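Local coordinates for protein kinase domain-containing protein (PDB 6Z3U) that serves as the CDK7-type kinase of the CDK-activating kinase (CAK) complex, probably transferring phosphate from ATP to serine and threonine side chains of proteins, at residues Y261-Y273 and N319-D331. Numbering follows the deposited sequence.
Sequences YRPPELLFGARHY and NWPGVSKLPEWWD
Phe268 packs into an aromatic cluster with Trp320 and Trp329, joining the end of the kinase activation segment to the CMGC insert in the C-lobe. Pro263-Pro264-Glu265 is the counterpart of the kinase APE motif, and 319-331 belongs to the long loop that follows helix 301-311. Around the phenyl ring the packing is close. Trp329 turns an edge to it, with CD1 over the centre of one face, in a tilted edge-to-face pair, planes at 58° and ring centroids 5.1 Å apart; Pro264 O lies above the opposite face, towards the rim. Near the ring plane, Trp320 CZ3 meets Phe268 CE2 at 4.0 Å. Val323 CG2 comes in obliquely, 3.7 Å from Phe268 CE2. Phe268 CB rests on Leu326 CB at 3.6 Å. A leucine here would probably lose the edge-to-face pairing and leave a gap between the two tryptophans and Val323.

The Trp320 indole presents its benzo edge to the start of helix 264-267: CZ3 is 3.8 Å from Pro264 CB, and CH2 is 3.5 Å from Glu265 N. At the polar ends, Trp320 NE1 hydrogen-bonds to Thr38 O of the neighbouring RING-type domain-containing subunit, while Glu265 OE1 makes the salt bridge with Arg371 expected of an APE glutamate.

The other flank is looser and reaches solvent. Pro327 and Glu328 lie at the surface beside Gly269, the C-prime residue of the Schellman motif that ends the helix, and Glu328 OE2 stays 5.7 Å from Arg271 NH2, too far for a salt bridge. With CG of Phe268 anti to its own carbonyl carbon (chi1 -62°), the ring swings away from Phe268 O, which accepts Glu328 N at 2.8 Å, the donor sitting 46° out of the carbonyl plane.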
ATOM      1  N   TYR B 261     -14.441  -9.455 -16.652  1.00 25.68           N
ATOM      2  CA  TYR B 261     -14.938  -8.687 -15.519  1.00 25.30           C
ATOM      3  C   TYR B 261     -14.531  -7.220 -15.594  1.00 29.40           C
ATOM      4  O   TYR B 261     -14.750  -6.476 -14.631  1.00 28.25           O
ATOM      5  CB  TYR B 261     -14.439  -9.311 -14.213  1.00 27.69           C
ATOM      6  CG  TYR B 261     -14.643 -10.810 -14.163  1.00 26.53           C
ATOM      7  CD1 TYR B 261     -13.706 -11.673 -14.716  1.00 20.65           C
ATOM      8  CD2 TYR B 261     -15.778 -11.360 -13.585  1.00 31.59           C
ATOM      9  CE1 TYR B 261     -13.887 -13.038 -14.686  1.00 20.33           C
ATOM     10  CE2 TYR B 261     -15.968 -12.731 -13.551  1.00 24.38           C
ATOM     11  CZ  TYR B 261     -15.017 -13.561 -14.104  1.00 20.03           C
ATOM     12  OH  TYR B 261     -15.192 -14.922 -14.077  1.00 25.67           O
ATOM     13  N   ARG B 262     -13.958  -6.785 -16.723  1.00 33.34           N
ATOM     14  CA  ARG B 262     -13.468  -5.416 -16.864  1.00 27.26           C
ATOM     15  C   ARG B 262     -14.641  -4.471 -17.105  1.00 25.78           C
ATOM     16  O   ARG B 262     -15.486  -4.752 -17.961  1.00 26.33           O
ATOM     17  CB  ARG B 262     -12.497  -5.310 -18.035  1.00 30.34           C
ATOM     18  CG  ARG B 262     -11.549  -4.122 -17.960  1.00 25.03           C
ATOM     19  CD  ARG B 262     -10.795  -3.917 -19.269  1.00 30.43           C
ATOM     20  NE  ARG B 262     -10.197  -5.137 -19.803  1.00 25.68           N
ATOM     21  CZ  ARG B 262      -9.068  -5.687 -19.370  1.00 25.34           C
ATOM     22  NH1 ARG B 262      -8.389  -5.133 -18.378  1.00 35.11           N
ATOM     23  NH2 ARG B 262      -8.619  -6.798 -19.939  1.00 32.31           N
ATOM     24  N   PRO B 263     -14.727  -3.351 -16.392  1.00 24.69           N
ATOM     25  CA  PRO B 263     -15.841  -2.424 -16.616  1.00 25.42           C
ATOM     26  C   PRO B 263     -15.671  -1.681 -17.927  1.00 30.90           C
ATOM     27  O   PRO B 263     -14.567  -1.642 -18.490  1.00 33.43           O
ATOM     28  CB  PRO B 263     -15.754  -1.470 -15.415  1.00 27.71           C
ATOM     29  CG  PRO B 263     -14.322  -1.491 -15.031  1.00 27.43           C
ATOM     30  CD  PRO B 263     -13.829  -2.883 -15.320  1.00 25.94           C
ATOM     31  N   PRO B 264     -16.740  -1.066 -18.442  1.00 30.53           N
ATOM     32  CA  PRO B 264     -16.618  -0.373 -19.736  1.00 28.47           C
ATOM     33  C   PRO B 264     -15.651   0.798 -19.710  1.00 37.40           C
ATOM     34  O   PRO B 264     -14.949   1.035 -20.701  1.00 40.99           O
ATOM     35  CB  PRO B 264     -18.059   0.071 -20.033  1.00 29.19           C
ATOM     36  CG  PRO B 264     -18.760   0.047 -18.711  1.00 30.81           C
ATOM     37  CD  PRO B 264     -18.121  -1.056 -17.930  1.00 31.39           C
ATOM     38  N   GLU B 265     -15.598   1.551 -18.609  1.00 31.72           N
ATOM     39  CA  GLU B 265     -14.709   2.707 -18.569  1.00 29.87           C
ATOM     40  C   GLU B 265     -13.250   2.289 -18.709  1.00 32.71           C
ATOM     41  O   GLU B 265     -12.448   3.027 -19.292  1.00 39.21           O
ATOM     42  CB  GLU B 265     -14.931   3.504 -17.278  1.00 32.43           C
ATOM     43  CG  GLU B 265     -14.585   2.782 -15.979  1.00 29.95           C
ATOM     44  CD  GLU B 265     -15.794   2.161 -15.300  1.00 32.76           C
ATOM     45  OE1 GLU B 265     -16.750   1.774 -16.006  1.00 35.03           O
ATOM     46  OE2 GLU B 265     -15.790   2.066 -14.053  1.00 33.36           O
ATOM     47  N   LEU B 266     -12.891   1.107 -18.203  1.00 33.11           N
ATOM     48  CA  LEU B 266     -11.529   0.612 -18.379  1.00 28.11           C
ATOM     49  C   LEU B 266     -11.324   0.062 -19.785  1.00 29.66           C
ATOM     50  O   LEU B 266     -10.249   0.231 -20.370  1.00 31.72           O
ATOM     51  CB  LEU B 266     -11.217  -0.457 -17.332  1.00 26.86           C
ATOM     52  CG  LEU B 266     -10.409   0.003 -16.114  1.00 26.62           C
ATOM     53  CD1 LEU B 266     -10.945   1.307 -15.543  1.00 27.23           C
ATOM     54  CD2 LEU B 266     -10.398  -1.075 -15.041  1.00 25.48           C
ATOM     55  N   LEU B 267     -12.349  -0.587 -20.346  1.00 30.04           N
ATOM     56  CA  LEU B 267     -12.273  -1.010 -21.740  1.00 29.71           C
ATOM     57  C   LEU B 267     -12.041   0.179 -22.660  1.00 30.52           C
ATOM     58  O   LEU B 267     -11.395   0.043 -23.704  1.00 33.53           O
ATOM     59  CB  LEU B 267     -13.557  -1.743 -22.139  1.00 29.73           C
ATOM     60  CG  LEU B 267     -13.758  -3.156 -21.582  1.00 27.64           C
ATOM     61  CD1 LEU B 267     -15.217  -3.551 -21.642  1.00 27.51           C
ATOM     62  CD2 LEU B 267     -12.912  -4.163 -22.343  1.00 27.60           C
ATOM     63  N   PHE B 268     -12.543   1.351 -22.282  1.00 31.08           N
ATOM     64  CA  PHE B 268     -12.365   2.568 -23.058  1.00 44.69           C
ATOM     65  C   PHE B 268     -11.079   3.310 -22.707  1.00 37.23           C
ATOM     66  O   PHE B 268     -10.885   4.438 -23.168  1.00 42.77           O
ATOM     67  CB  PHE B 268     -13.573   3.486 -22.862  1.00 43.24           C
ATOM     68  CG  PHE B 268     -14.877   2.888 -23.331  1.00 38.99           C
ATOM     69  CD1 PHE B 268     -14.907   1.972 -24.371  1.00 35.00           C
ATOM     70  CD2 PHE B 268     -16.070   3.239 -22.723  1.00 33.12           C
ATOM     71  CE1 PHE B 268     -16.102   1.427 -24.800  1.00 33.25           C
ATOM     72  CE2 PHE B 268     -17.267   2.696 -23.149  1.00 33.15           C
ATOM     73  CZ  PHE B 268     -17.281   1.789 -24.186  1.00 33.21           C
ATOM     74  N   GLY B 269     -10.198   2.704 -21.915  1.00 37.44           N
ATOM     75  CA  GLY B 269      -8.910   3.309 -21.638  1.00 32.33           C
ATOM     76  C   GLY B 269      -8.926   4.406 -20.602  1.00 32.52           C
ATOM     77  O   GLY B 269      -8.031   5.259 -20.606  1.00 41.82           O
ATOM     78  N   ALA B 270      -9.905   4.405 -19.701  1.00 31.86           N
ATOM     79  CA  ALA B 270     -10.000   5.458 -18.699  1.00 32.15           C
ATOM     80  C   ALA B 270      -8.777   5.451 -17.790  1.00 31.72           C
ATOM     81  O   ALA B 270      -8.298   4.394 -17.369  1.00 30.66           O
ATOM     82  CB  ALA B 270     -11.271   5.289 -17.866  1.00 31.50           C
ATOM     83  N   ARG B 271      -8.272   6.649 -17.490  1.00 38.24           N
ATOM     84  CA  ARG B 271      -7.083   6.816 -16.670  1.00 32.54           C
ATOM     85  C   ARG B 271      -7.370   7.422 -15.305  1.00 32.41           C
ATOM     86  O   ARG B 271      -6.469   7.448 -14.460  1.00 32.20           O
ATOM     87  CB  ARG B 271      -6.061   7.706 -17.395  1.00 43.03           C
ATOM     88  CG  ARG B 271      -5.870   7.377 -18.868  1.00 53.71           C
ATOM     89  CD  ARG B 271      -5.098   6.083 -19.060  1.00 46.11           C
ATOM     90  NE  ARG B 271      -3.705   6.214 -18.641  1.00 37.07           N
ATOM     91  CZ  ARG B 271      -2.803   5.242 -18.732  1.00 42.36           C
ATOM     92  NH1 ARG B 271      -1.559   5.456 -18.326  1.00 46.74           N
ATOM     93  NH2 ARG B 271      -3.140   4.058 -19.227  1.00 47.45           N
ATOM     94  N   HIS B 272      -8.587   7.920 -15.068  1.00 32.65           N
ATOM     95  CA  HIS B 272      -8.966   8.547 -13.798  1.00 38.49           C
ATOM     96  C   HIS B 272     -10.288   7.927 -13.353  1.00 31.90           C
ATOM     97  O   HIS B 272     -11.361   8.488 -13.583  1.00 37.92           O
ATOM     98  CB  HIS B 272      -9.066  10.064 -13.952  1.00 45.67           C
ATOM     99  CG  HIS B 272      -7.779  10.714 -14.355  1.00 35.23           C
ATOM    100  ND1 HIS B 272      -7.675  11.537 -15.456  1.00 36.61           N
ATOM    101  CD2 HIS B 272      -6.545  10.669 -13.801  1.00 37.85           C
ATOM    102  CE1 HIS B 272      -6.429  11.963 -15.569  1.00 37.25           C
ATOM    103  NE2 HIS B 272      -5.723  11.453 -14.574  1.00 40.79           N
ATOM    104  N   TYR B 273     -10.203   6.771 -12.704  1.00 35.36           N
ATOM    105  CA  TYR B 273     -11.365   6.019 -12.252  1.00 32.86           C
ATOM    106  C   TYR B 273     -11.320   5.845 -10.736  1.00 29.20           C
ATOM    107  O   TYR B 273     -10.415   6.334 -10.057  1.00 34.26           O
ATOM    108  CB  TYR B 273     -11.431   4.661 -12.958  1.00 34.77           C
ATOM    109  CG  TYR B 273     -10.153   3.850 -12.879  1.00 28.16           C
ATOM    110  CD1 TYR B 273      -9.890   3.035 -11.786  1.00 28.52           C
ATOM    111  CD2 TYR B 273      -9.217   3.890 -13.905  1.00 28.61           C
ATOM    112  CE1 TYR B 273      -8.730   2.286 -11.714  1.00 27.22           C
ATOM    113  CE2 TYR B 273      -8.052   3.146 -13.840  1.00 28.14           C
ATOM    114  CZ  TYR B 273      -7.814   2.346 -12.744  1.00 28.20           C
ATOM    115  OH  TYR B 273      -6.656   1.605 -12.683  1.00 27.19           O
ATOM    116  N   ASN B 319     -26.645   8.598 -21.924  1.00 44.58           N
ATOM    117  CA  ASN B 319     -26.604   7.909 -20.643  1.00 39.59           C
ATOM    118  C   ASN B 319     -25.257   8.031 -19.944  1.00 38.64           C
ATOM    119  O   ASN B 319     -25.149   7.653 -18.774  1.00 39.51           O
ATOM    120  CB  ASN B 319     -26.941   6.426 -20.836  1.00 43.61           C
ATOM    121  CG  ASN B 319     -25.995   5.729 -21.801  1.00 43.59           C
ATOM    122  OD1 ASN B 319     -24.801   6.020 -21.841  1.00 37.73           O
ATOM    123  ND2 ASN B 319     -26.531   4.800 -22.584  1.00 37.67           N
ATOM    124  N   TRP B 320     -24.241   8.561 -20.621  1.00 45.71           N
ATOM    125  CA  TRP B 320     -22.878   8.598 -20.088  1.00 46.85           C
ATOM    126  C   TRP B 320     -22.135   9.753 -20.743  1.00 48.61           C
ATOM    127  O   TRP B 320     -21.323   9.559 -21.655  1.00 46.74           O
ATOM    128  CB  TRP B 320     -22.162   7.272 -20.341  1.00 45.85           C
ATOM    129  CG  TRP B 320     -20.843   7.115 -19.645  1.00 46.12           C
ATOM    130  CD1 TRP B 320     -20.151   8.066 -18.950  1.00 46.24           C
ATOM    131  CD2 TRP B 320     -20.052   5.922 -19.586  1.00 44.03           C
ATOM    132  NE1 TRP B 320     -18.980   7.536 -18.461  1.00 41.48           N
ATOM    133  CE2 TRP B 320     -18.897   6.222 -18.839  1.00 41.57           C
ATOM    134  CE3 TRP B 320     -20.211   4.629 -20.095  1.00 36.31           C
ATOM    135  CZ2 TRP B 320     -17.908   5.276 -18.585  1.00 37.67           C
ATOM    136  CZ3 TRP B 320     -19.229   3.692 -19.841  1.00 32.20           C
ATOM    137  CH2 TRP B 320     -18.093   4.019 -19.093  1.00 36.95           C
ATOM    138  N   PRO B 321     -22.403  10.982 -20.303  1.00 52.47           N
ATOM    139  CA  PRO B 321     -21.775  12.144 -20.945  1.00 47.88           C
ATOM    140  C   PRO B 321     -20.259  12.030 -20.968  1.00 43.89           C
ATOM    141  O   PRO B 321     -19.624  11.685 -19.969  1.00 41.28           O
ATOM    142  CB  PRO B 321     -22.241  13.318 -20.075  1.00 43.74           C
ATOM    143  CG  PRO B 321     -23.515  12.852 -19.465  1.00 46.94           C
ATOM    144  CD  PRO B 321     -23.340  11.378 -19.237  1.00 53.11           C
ATOM    145  N   GLY B 322     -19.679  12.330 -22.128  1.00 42.93           N
ATOM    146  CA  GLY B 322     -18.247  12.294 -22.312  1.00 42.60           C
ATOM    147  C   GLY B 322     -17.673  10.925 -22.585  1.00 41.01           C
ATOM    148  O   GLY B 322     -16.449  10.805 -22.715  1.00 41.24           O
ATOM    149  N   VAL B 323     -18.509   9.888 -22.675  1.00 50.40           N
ATOM    150  CA  VAL B 323     -17.993   8.536 -22.875  1.00 51.64           C
ATOM    151  C   VAL B 323     -17.206   8.454 -24.178  1.00 46.53           C
ATOM    152  O   VAL B 323     -16.127   7.853 -24.230  1.00 38.59           O
ATOM    153  CB  VAL B 323     -19.147   7.514 -22.837  1.00 44.10           C
ATOM    154  CG1 VAL B 323     -20.127   7.759 -23.974  1.00 45.05           C
ATOM    155  CG2 VAL B 323     -18.603   6.091 -22.884  1.00 43.81           C
ATOM    156  N   SER B 324     -17.725   9.067 -25.244  1.00 45.97           N
ATOM    157  CA  SER B 324     -17.059   9.030 -26.541  1.00 44.39           C
ATOM    158  C   SER B 324     -15.726   9.770 -26.546  1.00 49.55           C
ATOM    159  O   SER B 324     -15.019   9.729 -27.558  1.00 43.84           O
ATOM    160  CB  SER B 324     -17.973   9.624 -27.613  1.00 48.28           C
ATOM    161  OG  SER B 324     -18.271  10.980 -27.330  1.00 53.82           O
ATOM    162  N   LYS B 325     -15.375  10.451 -25.455  1.00 55.69           N
ATOM    163  CA  LYS B 325     -14.117  11.175 -25.346  1.00 45.38           C
ATOM    164  C   LYS B 325     -13.044  10.379 -24.610  1.00 41.26           C
ATOM    165  O   LYS B 325     -11.968  10.920 -24.333  1.00 41.81           O
ATOM    166  CB  LYS B 325     -14.342  12.512 -24.638  1.00 44.91           C
ATOM    167  CG  LYS B 325     -15.501  13.326 -25.191  1.00 54.41           C
ATOM    168  CD  LYS B 325     -15.331  13.617 -26.674  1.00 61.66           C
ATOM    169  CE  LYS B 325     -16.270  14.722 -27.135  1.00 77.89           C
ATOM    170  NZ  LYS B 325     -17.702  14.399 -26.869  1.00 84.12           N
ATOM    171  N   LEU B 326     -13.312   9.119 -24.279  1.00 39.63           N
ATOM    172  CA  LEU B 326     -12.335   8.326 -23.550  1.00 43.25           C
ATOM    173  C   LEU B 326     -11.151   7.978 -24.454  1.00 41.35           C
ATOM    174  O   LEU B 326     -11.297   7.880 -25.675  1.00 50.39           O
ATOM    175  CB  LEU B 326     -12.971   7.047 -23.015  1.00 36.81           C
ATOM    176  CG  LEU B 326     -13.414   6.942 -21.547  1.00 35.36           C
ATOM    177  CD1 LEU B 326     -13.092   8.169 -20.709  1.00 35.99           C
ATOM    178  CD2 LEU B 326     -14.905   6.642 -21.473  1.00 42.87           C
ATOM    179  N   PRO B 327      -9.963   7.783 -23.871  1.00 37.89           N
ATOM    180  CA  PRO B 327      -8.762   7.591 -24.702  1.00 38.48           C
ATOM    181  C   PRO B 327      -8.878   6.476 -25.724  1.00 38.29           C
ATOM    182  O   PRO B 327      -8.273   6.573 -26.800  1.00 39.43           O
ATOM    183  CB  PRO B 327      -7.673   7.279 -23.664  1.00 37.45           C
ATOM    184  CG  PRO B 327      -8.150   7.931 -22.411  1.00 44.12           C
ATOM    185  CD  PRO B 327      -9.646   7.794 -22.431  1.00 42.34           C
ATOM    186  N   GLU B 328      -9.622   5.416 -25.425  1.00 44.62           N
ATOM    187  CA  GLU B 328      -9.740   4.263 -26.307  1.00 46.71           C
ATOM    188  C   GLU B 328     -11.198   3.874 -26.492  1.00 37.90           C
ATOM    189  O   GLU B 328     -11.544   2.691 -26.560  1.00 35.57           O
ATOM    190  CB  GLU B 328      -8.932   3.083 -25.769  1.00 49.22           C
ATOM    191  CG  GLU B 328      -7.429   3.311 -25.781  1.00 49.27           C
ATOM    192  CD  GLU B 328      -6.680   2.278 -24.964  1.00 59.45           C
ATOM    193  OE1 GLU B 328      -6.575   1.121 -25.421  1.00 57.97           O
ATOM    194  OE2 GLU B 328      -6.200   2.626 -23.863  1.00 66.35           O
ATOM    195  N   TRP B 329     -12.077   4.868 -26.567  1.00 40.67           N
ATOM    196  CA  TRP B 329     -13.482   4.595 -26.828  1.00 42.51           C
ATOM    197  C   TRP B 329     -13.645   3.900 -28.172  1.00 38.08           C
ATOM    198  O   TRP B 329     -13.049   4.306 -29.173  1.00 39.41           O
ATOM    199  CB  TRP B 329     -14.287   5.891 -26.814  1.00 48.84           C
ATOM    200  CG  TRP B 329     -15.690   5.709 -27.296  1.00 39.05           C
ATOM    201  CD1 TRP B 329     -16.747   5.228 -26.582  1.00 38.09           C
ATOM    202  CD2 TRP B 329     -16.188   5.990 -28.608  1.00 40.64           C
ATOM    203  NE1 TRP B 329     -17.875   5.202 -27.364  1.00 38.97           N
ATOM    204  CE2 TRP B 329     -17.557   5.663 -28.614  1.00 40.63           C
ATOM    205  CE3 TRP B 329     -15.609   6.491 -29.778  1.00 43.45           C
ATOM    206  CZ2 TRP B 329     -18.357   5.820 -29.745  1.00 51.39           C
ATOM    207  CZ3 TRP B 329     -16.404   6.646 -30.898  1.00 44.99           C
ATOM    208  CH2 TRP B 329     -17.763   6.311 -30.874  1.00 45.75           C
ATOM    209  N   TRP B 330     -14.466   2.855 -28.194  1.00 42.05           N
ATOM    210  CA  TRP B 330     -14.743   2.132 -29.425  1.00 45.11           C
ATOM    211  C   TRP B 330     -16.173   1.619 -29.383  1.00 43.94           C
ATOM    212  O   TRP B 330     -16.691   1.264 -28.322  1.00 46.79           O
ATOM    213  CB  TRP B 330     -13.764   0.976 -29.636  1.00 44.81           C
ATOM    214  CG  TRP B 330     -14.042   0.193 -30.878  1.00 47.52           C
ATOM    215  CD1 TRP B 330     -13.611   0.480 -32.141  1.00 44.82           C
ATOM    216  CD2 TRP B 330     -14.813  -1.008 -30.979  1.00 47.39           C
ATOM    217  NE1 TRP B 330     -14.067  -0.470 -33.022  1.00 46.54           N
ATOM    218  CE2 TRP B 330     -14.808  -1.394 -32.333  1.00 46.42           C
ATOM    219  CE3 TRP B 330     -15.505  -1.796 -30.055  1.00 49.70           C
ATOM    220  CZ2 TRP B 330     -15.467  -2.533 -32.787  1.00 57.36           C
ATOM    221  CZ3 TRP B 330     -16.160  -2.927 -30.507  1.00 49.52           C
ATOM    222  CH2 TRP B 330     -16.137  -3.285 -31.860  1.00 57.30           C
ATOM    223  N   ASP B 331     -16.809   1.596 -30.553  1.00 46.36           N
ATOM    224  CA  ASP B 331     -18.181   1.143 -30.695  1.00 48.47           C
ATOM    225  C   ASP B 331     -18.260   0.248 -31.925  1.00 54.76           C
ATOM    226  O   ASP B 331     -17.636   0.555 -32.951  1.00 58.73           O
ATOM    227  CB  ASP B 331     -19.149   2.324 -30.841  1.00 52.92           C
ATOM    228  CG  ASP B 331     -20.599   1.900 -30.761  1.00 61.05           C
ATOM    229  OD1 ASP B 331     -21.037   1.495 -29.663  1.00 54.06           O
ATOM    230  OD2 ASP B 331     -21.298   1.967 -31.795  1.00 69.13           O
TER